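Local coordinates for protein UDP-N-acetylglucosamine 2-epimerase (Methanocaldococcus jannaschii, PDB 4NES) that probably catalyses the reversible epimerization of UDP-N-acetylglucosamine at C-2 to give UDP-N-acetylmannosamine, working as a homodimer, at residues A209-N214 with L285-G290; K246-K249 with L253-K256. One frame throughout, in Å; residues are numbered along the deposited sequence.

Contact 1. Residues A209-N214 with L285-G290; sequences AENVDN and LTDSGG. With UDP (uridine-5'-diphosphate), chain C.
Asn211 and Asp287 join the two segments through one hydrogen bond between flat groups that lie almost in one plane. Traced outward, Asp287 first brings Asp287 CB to 3.6 Å from Asn211 ND2. CG is wedged between the backbone N and the carbonyl carbon (chi1 68°), a turn that aims the carboxylate at helix 209-212. OD1 accepts from the backbone N of His207, the probable active-site residue. Asp287 OD2 takes Asn211 ND2 at 2.9 Å through its anti lone pair, with an N-H...O angle of 175°, and also accepts from the N of Arg208. Gripped at both oxygens, the buried carboxylate is held against rotation. The amide of Asn211 is held at both ends too, since ND2 also donates to Leu305 O and OD1 accepts from Arg217 NE.

This is the end of strand 283-286 in the second of the two parallel sheets of a GT-B fold, where the chain turns into helix 289-298 and that helix's N-terminus receives a diphosphate. An ST turn shapes the bend: Ser288 N donates to Thr286 OG1 at 3.0 Å. Ser288 OG caps Val291 N and donates to UDP O2A at 2.6 Å. The first helical amides take the beta-phosphate, Gly289 N reaching UDP O2B at 2.9 Å and Gly290 N reaching UDP O1B at 2.8 Å.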
loop_
_atom_site.group_PDB
_atom_site.type_symbol
_atom_site.label_atom_id
_atom_site.label_comp_id
_atom_site.label_asym_id
_atom_site.label_seq_id
_atom_site.Cartn_x
_atom_site.Cartn_y
_atom_site.Cartn_z
ATOM N N ALA A 209 7.957 12.396 13.316
ATOM C CA ALA A 209 6.607 12.786 13.712
ATOM C C ALA A 209 6.300 12.340 15.140
ATOM O O ALA A 209 5.727 13.099 15.935
ATOM C CB ALA A 209 5.580 12.212 12.745
ATOM N N GLU A 210 6.702 11.117 15.476
ATOM C CA GLU A 210 6.371 10.549 16.785
ATOM C C GLU A 210 7.109 11.244 17.934
ATOM O O GLU A 210 6.729 11.103 19.097
ATOM C CB GLU A 210 6.640 9.042 16.797
ATOM C CG GLU A 210 8.059 8.648 16.391
ATOM C CD GLU A 210 8.238 8.392 14.891
ATOM O OE1 GLU A 210 7.451 8.896 14.063
ATOM O OE2 GLU A 210 9.191 7.670 14.544
ATOM N N ASN A 211 8.156 12.002 17.610
ATOM C CA ASN A 211 8.919 12.738 18.618
ATOM C C ASN A 211 8.528 14.198 18.751
ATOM O O ASN A 211 8.584 14.761 19.843
ATOM C CB ASN A 211 10.420 12.700 18.300
ATOM C CG ASN A 211 11.088 11.419 18.750
ATOM O OD1 ASN A 211 10.627 10.748 19.672
ATOM N ND2 ASN A 211 12.204 11.085 18.109
ATOM N N VAL A 212 8.170 14.837 17.646
ATOM C CA VAL A 212 7.979 16.281 17.688
ATOM C C VAL A 212 6.508 16.687 17.652
ATOM O O VAL A 212 6.172 17.813 18.007
ATOM C CB VAL A 212 8.776 17.016 16.567
ATOM C CG1 VAL A 212 10.259 16.613 16.583
ATOM C CG2 VAL A 212 8.160 16.743 15.186
ATOM N N ASP A 213 5.636 15.776 17.232
ATOM C CA ASP A 213 4.197 16.060 17.214
ATOM C C ASP A 213 3.558 15.785 18.576
ATOM O O ASP A 213 2.412 16.162 18.809
ATOM C CB ASP A 213 3.458 15.211 16.178
ATOM C CG ASP A 213 3.825 15.543 14.747
ATOM O OD1 ASP A 213 4.612 16.486 14.490
ATOM O OD2 ASP A 213 3.308 14.839 13.856
ATOM N N ASN A 214 4.305 15.108 19.444
ATOM C CA ASN A 214 3.851 14.662 20.765
ATOM C C ASN A 214 4.534 15.552 21.795
ATOM O O ASN A 214 5.736 15.422 22.025
ATOM C CB ASN A 214 4.279 13.192 20.940
ATOM C CG ASN A 214 3.883 12.585 22.282
ATOM O OD1 ASN A 214 3.765 13.265 23.296
ATOM N ND2 ASN A 214 3.716 11.267 22.287
ATOM N N LEU A 285 23.607 13.540 17.860
ATOM C CA LEU A 285 22.351 13.159 18.498
ATOM C C LEU A 285 21.257 13.362 17.477
ATOM O O LEU A 285 21.111 14.453 16.934
ATOM C CB LEU A 285 22.061 14.078 19.681
ATOM C CG LEU A 285 23.190 14.311 20.677
ATOM C CD1 LEU A 285 22.897 15.525 21.561
ATOM C CD2 LEU A 285 23.347 13.083 21.512
ATOM N N THR A 286 20.475 12.327 17.194
ATOM C CA THR A 286 19.536 12.453 16.094
ATOM C C THR A 286 18.364 11.494 16.175
ATOM O O THR A 286 18.421 10.465 16.861
ATOM C CB THR A 286 20.272 12.230 14.749
ATOM O OG1 THR A 286 19.483 12.724 13.656
ATOM C CG2 THR A 286 20.586 10.753 14.526
ATOM N N ASP A 287 17.306 11.828 15.443
ATOM C CA ASP A 287 16.298 10.830 15.112
ATOM C C ASP A 287 16.138 10.658 13.595
ATOM O O ASP A 287 15.177 10.040 13.130
ATOM C CB ASP A 287 14.949 11.088 15.813
ATOM C CG ASP A 287 14.233 12.330 15.305
ATOM O OD1 ASP A 287 14.728 12.984 14.370
ATOM O OD2 ASP A 287 13.139 12.634 15.828
ATOM N N SER A 288 17.082 11.211 12.832
ATOM C CA SER A 288 17.098 11.080 11.380
ATOM C C SER A 288 17.615 9.721 10.923
ATOM O O SER A 288 18.549 9.184 11.523
ATOM C CB SER A 288 18.026 12.153 10.813
ATOM O OG SER A 288 18.324 11.882 9.455
ATOM N N GLY A 289 17.046 9.180 9.846
ATOM C CA GLY A 289 17.559 7.938 9.285
ATOM C C GLY A 289 18.902 8.129 8.611
ATOM O O GLY A 289 19.865 7.401 8.878
ATOM N N GLY A 290 18.976 9.106 7.717
ATOM C CA GLY A 290 20.209 9.370 7.002
ATOM C C GLY A 290 21.362 9.776 7.905
ATOM O O GLY A 290 22.500 9.386 7.651
HETATM N N1 UDP C . 20.982 17.149 6.053
HETATM C C2 UDP C . 21.422 18.281 5.454
HETATM N N3 UDP C . 21.329 19.462 6.103
HETATM C C4 UDP C . 20.805 19.567 7.344
HETATM C C5 UDP C . 20.337 18.418 7.994
HETATM C C6 UDP C . 20.435 17.206 7.302
HETATM O O2 UDP C . 21.908 18.239 4.321
HETATM O O4 UDP C . 20.725 20.811 7.963
HETATM C "C1'" UDP C . 21.012 15.838 5.380
HETATM C "C2'" UDP C . 21.758 14.774 5.992
HETATM O "O2'" UDP C . 23.135 14.913 5.723
HETATM C "C3'" UDP C . 21.140 13.565 5.431
HETATM C "C4'" UDP C . 19.767 13.964 5.158
HETATM O "O4'" UDP C . 19.674 15.345 5.403
HETATM O "O3'" UDP C . 21.736 13.117 4.244
HETATM C "C5'" UDP C . 18.763 13.302 6.040
HETATM O "O5'" UDP C . 17.467 13.807 5.834
HETATM P PA UDP C . 16.390 13.896 6.993
HETATM O O1A UDP C . 15.584 15.160 6.782
HETATM O O2A UDP C . 17.096 13.874 8.332
HETATM O O3A UDP C . 15.388 12.689 6.829
HETATM P PB UDP C . 15.465 11.149 7.112
HETATM O O1B UDP C . 16.831 10.613 6.712
HETATM O O2B UDP C . 15.161 10.908 8.568
HETATM O O3B UDP C . 14.364 10.612 6.240
#

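Contact 2. Residues K246-K249 with L253-K256. With UD1 (uridine-diphosphate-N-acetylglucosamine), chain B.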
loop_
_atom_site.group_PDB
_atom_site.type_symbol
_atom_site.label_atom_id
_atom_site.label_comp_id
_atom_site.label_asym_id
_atom_site.label_seq_id
_atom_site.Cartn_x
_atom_site.Cartn_y
_atom_site.Cartn_z
ATOM N N LYS A 246 8.000 24.457 13.949
ATOM C CA LYS A 246 6.571 24.745 14.046
ATOM C C LYS A 246 6.002 24.124 15.311
ATOM O O LYS A 246 5.237 24.766 16.041
ATOM C CB LYS A 246 5.839 24.228 12.804
ATOM C CG LYS A 246 4.322 24.336 12.889
ATOM C CD LYS A 246 3.674 23.877 11.594
ATOM C CE LYS A 246 3.808 22.379 11.411
ATOM N NZ LYS A 246 3.135 21.951 10.157
ATOM N N ARG A 247 6.395 22.884 15.589
ATOM C CA ARG A 247 5.924 22.191 16.787
ATOM C C ARG A 247 6.487 22.792 18.071
ATOM O O ARG A 247 5.765 22.923 19.058
ATOM C CB ARG A 247 6.265 20.701 16.731
ATOM C CG ARG A 247 5.550 19.929 15.634
ATOM C CD ARG A 247 4.048 19.937 15.837
ATOM N NE ARG A 247 3.390 19.050 14.884
ATOM C CZ ARG A 247 2.074 18.917 14.780
ATOM N NH1 ARG A 247 1.272 19.611 15.577
ATOM N NH2 ARG A 247 1.557 18.080 13.892
ATOM N N LEU A 248 7.770 23.148 18.070
ATOM C CA LEU A 248 8.375 23.764 19.249
ATOM C C LEU A 248 7.659 25.053 19.633
ATOM O O LEU A 248 7.455 25.328 20.818
ATOM C CB LEU A 248 9.865 24.031 19.035
ATOM C CG LEU A 248 10.748 22.786 19.110
ATOM C CD1 LEU A 248 12.109 23.072 18.499
ATOM C CD2 LEU A 248 10.893 22.326 20.557
ATOM N N LYS A 249 7.271 25.833 18.630
ATOM C CA LYS A 249 6.537 27.070 18.884
ATOM C C LYS A 249 5.115 26.767 19.346
ATOM O O LYS A 249 4.586 27.441 20.229
ATOM C CB LYS A 249 6.522 27.951 17.634
ATOM C CG LYS A 249 7.886 28.521 17.273
ATOM C CD LYS A 249 7.875 29.139 15.884
ATOM C CE LYS A 249 9.175 29.863 15.589
ATOM N NZ LYS A 249 9.318 31.088 16.413
ATOM N N LEU A 253 8.022 25.691 23.477
ATOM C CA LEU A 253 9.341 25.216 23.874
ATOM C C LEU A 253 10.446 25.937 23.115
ATOM O O LEU A 253 11.610 25.893 23.515
ATOM C CB LEU A 253 9.468 23.711 23.635
ATOM C CG LEU A 253 8.663 22.774 24.530
ATOM C CD1 LEU A 253 8.813 21.332 24.043
ATOM C CD2 LEU A 253 9.124 22.904 25.971
ATOM N N PHE A 254 10.085 26.595 22.017
ATOM C CA PHE A 254 11.082 27.236 21.168
ATOM C C PHE A 254 11.871 28.303 21.910
ATOM O O PHE A 254 13.099 28.295 21.883
ATOM C CB PHE A 254 10.458 27.832 19.905
ATOM C CG PHE A 254 11.477 28.269 18.891
ATOM C CD1 PHE A 254 12.170 27.329 18.141
ATOM C CD2 PHE A 254 11.764 29.614 18.704
ATOM C CE1 PHE A 254 13.115 27.717 17.217
ATOM C CE2 PHE A 254 12.712 30.010 17.777
ATOM C CZ PHE A 254 13.389 29.060 17.033
ATOM N N ASP A 255 11.166 29.214 22.575
ATOM C CA ASP A 255 11.826 30.297 23.294
ATOM C C ASP A 255 12.769 29.800 24.394
ATOM O O ASP A 255 13.777 30.435 24.683
ATOM C CB ASP A 255 10.797 31.286 23.848
ATOM C CG ASP A 255 10.324 32.277 22.804
ATOM O OD1 ASP A 255 10.550 32.029 21.600
ATOM O OD2 ASP A 255 9.719 33.300 23.188
ATOM N N LYS A 256 12.459 28.652 24.987
ATOM C CA LYS A 256 13.360 28.055 25.971
ATOM C C LYS A 256 14.686 27.564 25.379
ATOM O O LYS A 256 15.727 27.670 26.024
ATOM C CB LYS A 256 12.653 26.941 26.741
ATOM C CG LYS A 256 11.706 27.475 27.795
ATOM C CD LYS A 256 10.653 26.454 28.178
ATOM C CE LYS A 256 9.261 27.062 28.085
ATOM N NZ LYS A 256 8.188 26.055 28.317
HETATM C "C1'" UD1 B . 9.044 14.092 5.554
HETATM C "C2'" UD1 B . 8.960 12.597 5.559
HETATM C "C3'" UD1 B . 9.971 12.009 6.419
HETATM C "C4'" UD1 B . 11.331 12.472 6.120
HETATM C "C5'" UD1 B . 11.375 13.978 6.048
HETATM C "C6'" UD1 B . 12.676 14.486 5.553
HETATM C "C7'" UD1 B . 6.581 11.709 5.192
HETATM C "C8'" UD1 B . 5.287 11.304 5.833
HETATM N "N2'" UD1 B . 7.630 12.174 6.069
HETATM O "O1'" UD1 B . 8.788 14.561 6.829
HETATM O "O3'" UD1 B . 9.913 10.575 6.311
HETATM O "O4'" UD1 B . 12.249 12.021 7.103
HETATM O "O5'" UD1 B . 10.389 14.471 5.146
HETATM O "O6'" UD1 B . 13.052 15.708 6.070
HETATM O "O7'" UD1 B . 6.728 11.648 3.968
HETATM N N1 UD1 B . 7.770 22.122 5.921
HETATM C C2 UD1 B . 8.222 23.305 5.501
HETATM N N3 UD1 B . 8.901 23.402 4.359
HETATM C C4 UD1 B . 9.135 22.324 3.598
HETATM C C5 UD1 B . 8.681 21.078 4.006
HETATM C C6 UD1 B . 7.987 20.994 5.202
HETATM O O2 UD1 B . 8.031 24.308 6.159
HETATM O O4 UD1 B . 9.830 22.446 2.431
HETATM C C1B UD1 B . 7.028 21.992 7.197
HETATM C C2B UD1 B . 5.580 22.254 7.097
HETATM O "O2'" UD1 B . 5.132 22.878 8.274
HETATM C C3B UD1 B . 5.009 20.931 6.991
HETATM C C4B UD1 B . 5.885 20.144 7.895
HETATM O O4B UD1 B . 7.185 20.681 7.746
HETATM O O3B UD1 B . 3.651 20.846 7.343
HETATM C C5B UD1 B . 5.910 18.696 7.559
HETATM O O5B UD1 B . 6.201 18.398 6.217
HETATM P PA UD1 B . 6.010 16.956 5.675
HETATM O O1A UD1 B . 4.570 16.572 5.829
HETATM O O2A UD1 B . 6.463 16.918 4.252
HETATM O O3A UD1 B . 6.818 15.969 6.581
HETATM P PB UD1 B . 8.326 16.046 7.094
HETATM O O1B UD1 B . 8.290 16.240 8.574
HETATM O O2B UD1 B . 9.123 17.042 6.297
#
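A helix-to-helix turn in the second GT-B domain, where helix 242-250 gives way to helix 254-259, is closed here by a single carbonyl. Leu248 O accepts from Leu253 N at 2.7 Å in a nearly straight bond. A second donor, Phe254 N, reaches Leu248 O at 3.2 Å from well above the carbonyl plane, with an N-H...O angle of only 139°. Beside this, Leu248 CD2 packs on Leu253 CB at 3.7 Å, the two side chains crossing at about a right angle. Phe254 has CG anti to its backbone N (chi1 -169°), which sets the ring alongside Lys249. Lys249 CE lies over one face of the Phe254 ring, 4.2 Å from its centroid, a CH-pi contact, while Leu248 CB sits at the ring edge. Putting an alanine at Phe254 would probably leave the Lys249 chain without the face it rests on and open a gap beside Leu248. From the earlier helix, Lys246 NZ reaches ribose O2' of the bound UDP-GlcNAc at 2.9 Å. Toward helix 215-232, both Leu248 and Leu253 touch Leu218, and Leu248 and Phe254 meet Ile240, just past strand 235-239.

How the contacts relate
Along the chain, 209-214 comes first, then the two segments of contact 2, and finally 285-290, so contact 2 falls within the stretch that contact 1 brackets. Their centres lie about 15 Å apart in the domain built on the six-stranded parallel sheet. They also meet directly: Asp213 OD1 forms a salt bridge with Arg247 NE at 2.9 Å, and Arg247 CB packs against Val212 O. Helix 242-250 is thereby tied to segment 209-214, and helix 215-232 touches both contacts. Contact 1 binds UDP through 285-290 while contact 2 reaches UDP-GlcNAc through Lys246, so this connected framework holds parts of both nucleotide sites.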